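Hypothetical protein PA1234 (Pseudomonas aeruginosa, PDB 1Z6N) is of unknown function but belongs to the thioredoxin family, can bind magnesium, and carries a thioredoxin-type CxxC pattern that may point to a redox role. Local coordinates at residues R31-Q34 with K35-N39. Sequence-based numbering, arbitrary orientation.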
loop_
_atom_site.group_PDB
_atom_site.type_symbol
_atom_site.label_atom_id
_atom_site.label_comp_id
_atom_site.label_asym_id
_atom_site.label_seq_id
_atom_site.Cartn_x
_atom_site.Cartn_y
_atom_site.Cartn_z
ATOM N N ARG A 31 15.240 1.964 -4.798
ATOM C CA ARG A 31 15.438 1.216 -6.041
ATOM C C ARG A 31 14.130 0.664 -6.608
ATOM O O ARG A 31 13.945 0.664 -7.823
ATOM C CB ARG A 31 16.465 0.108 -5.850
ATOM C CG ARG A 31 17.874 0.655 -5.704
ATOM C CD ARG A 31 18.917 -0.443 -5.646
ATOM N NE ARG A 31 18.667 -1.363 -4.534
ATOM C CZ ARG A 31 19.165 -1.227 -3.308
ATOM N NH1 ARG A 31 19.933 -0.191 -2.989
ATOM N NH2 ARG A 31 18.877 -2.141 -2.389
ATOM N N PHE A 32 13.214 0.205 -5.753
ATOM C CA PHE A 32 11.901 -0.199 -6.268
ATOM C C PHE A 32 11.207 1.016 -6.873
ATOM O O PHE A 32 10.582 0.927 -7.933
ATOM C CB PHE A 32 11.010 -0.845 -5.186
ATOM C CG PHE A 32 11.481 -2.201 -4.733
ATOM C CD1 PHE A 32 11.669 -3.242 -5.662
ATOM C CD2 PHE A 32 11.726 -2.450 -3.386
ATOM C CE1 PHE A 32 12.122 -4.500 -5.226
ATOM C CE2 PHE A 32 12.170 -3.698 -2.945
ATOM C CZ PHE A 32 12.366 -4.729 -3.870
ATOM N N ARG A 33 11.326 2.156 -6.199
ATOM C CA ARG A 33 10.760 3.408 -6.676
ATOM C C ARG A 33 11.364 3.793 -8.025
ATOM O O ARG A 33 10.639 4.101 -8.975
ATOM C CB ARG A 33 10.962 4.510 -5.637
ATOM C CG ARG A 33 10.369 5.853 -6.002
ATOM C CD ARG A 33 10.879 6.981 -5.080
ATOM N NE ARG A 33 10.669 6.761 -3.642
ATOM C CZ ARG A 33 11.576 7.067 -2.710
ATOM N NH1 ARG A 33 12.753 7.578 -3.063
ATOM N NH2 ARG A 33 11.324 6.847 -1.425
ATOM N N GLN A 34 12.688 3.740 -8.122
ATOM C CA GLN A 34 13.364 4.062 -9.379
ATOM C C GLN A 34 12.957 3.116 -10.515
ATOM O O GLN A 34 12.866 3.547 -11.668
ATOM C CB GLN A 34 14.888 4.079 -9.191
ATOM C CG GLN A 34 15.671 4.589 -10.383
ATOM C CD GLN A 34 17.146 4.614 -10.093
ATOM O OE1 GLN A 34 17.973 4.391 -10.982
ATOM N NE2 GLN A 34 17.494 4.872 -8.828
ATOM N N LYS A 35 12.737 1.841 -10.195
ATOM C CA LYS A 35 12.309 0.855 -11.202
ATOM C C LYS A 35 10.967 1.234 -11.803
ATOM O O LYS A 35 10.792 1.255 -13.030
ATOM C CB LYS A 35 12.263 -0.571 -10.639
ATOM C CG LYS A 35 11.687 -1.606 -11.631
ATOM C CD LYS A 35 11.882 -3.020 -11.121
ATOM C CE LYS A 35 11.373 -4.054 -12.117
ATOM N NZ LYS A 35 12.039 -5.356 -11.841
ATOM N N LEU A 36 10.017 1.531 -10.922
ATOM C CA LEU A 36 8.695 1.960 -11.342
ATOM C C LEU A 36 8.788 3.274 -12.112
ATOM O O LEU A 36 8.161 3.421 -13.164
ATOM C CB LEU A 36 7.793 2.092 -10.109
ATOM C CG LEU A 36 6.290 1.921 -10.259
ATOM C CD1 LEU A 36 5.918 0.745 -11.153
ATOM C CD2 LEU A 36 5.717 1.759 -8.860
ATOM N N GLU A 37 9.610 4.199 -11.622
ATOM C CA GLU A 37 9.800 5.511 -12.251
ATOM C C GLU A 37 10.480 5.476 -13.629
ATOM O O GLU A 37 10.170 6.304 -14.493
ATOM C CB GLU A 37 10.546 6.466 -11.315
ATOM C CG GLU A 37 9.664 6.931 -10.159
ATOM C CD GLU A 37 10.367 7.812 -9.147
ATOM O OE1 GLU A 37 11.579 8.084 -9.288
ATOM O OE2 GLU A 37 9.683 8.236 -8.196
ATOM N N SER A 38 11.396 4.531 -13.833
ATOM C CA SER A 38 12.075 4.406 -15.136
ATOM C C SER A 38 11.297 3.533 -16.121
ATOM O O SER A 38 11.247 3.840 -17.317
ATOM C CB SER A 38 13.498 3.879 -14.965
ATOM O OG SER A 38 13.500 2.598 -14.357
ATOM N N ASN A 39 10.703 2.442 -15.633
ATOM C CA ASN A 39 9.892 1.571 -16.497
ATOM C C ASN A 39 8.536 2.191 -16.841
ATOM O O ASN A 39 7.993 1.947 -17.926
ATOM C CB ASN A 39 9.718 0.175 -15.874
ATOM C CG ASN A 39 11.026 -0.621 -15.816
ATOM O OD1 ASN A 39 12.012 -0.271 -16.463
ATOM N ND2 ASN A 39 11.028 -1.706 -15.046
#
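Ser38 grips the carbonyl oxygen of Gln34 twice in the last turns of helix 23-39. Its backbone N donates to Gln34 O at 2.8 Å, and its hydroxyl OG donates to the same oxygen at 2.9 Å, the two donors arriving from opposite faces of the carbonyl plane. A chi1 of 60° turns OG back toward the preceding turn; a short hydroxyl side chain suits this place, since it can serve a carbonyl that the helix already uses.

One residue earlier, Glu37 N makes another i to i+4 bond, to Arg33 O at 2.8 Å. Chi1 of -73° keeps Glu37 CG on the side of its own N, 3.2 Å from Arg33 O. The two side chains run alongside each other, pointing the same way: Glu37 OE2 lies 3.3 Å from Arg33 CG, on the arginine's aliphatic stem, while Arg33 NE stays 4.9 Å from that oxygen. Glutamate suits the site because OE2 reaches a salt bridge with Arg81 of helix 67-82, whose Phe78 receives buried, apolar Leu36. Lys35's long chain carries NZ to a salt bridge with Asp149 and a hydrogen bond to Ala147 O.

Attraction between Arg33 and Glu37 is therefore probably diffuse, and the carboxylate's direct salt bridge, probably stronger, links the two helices.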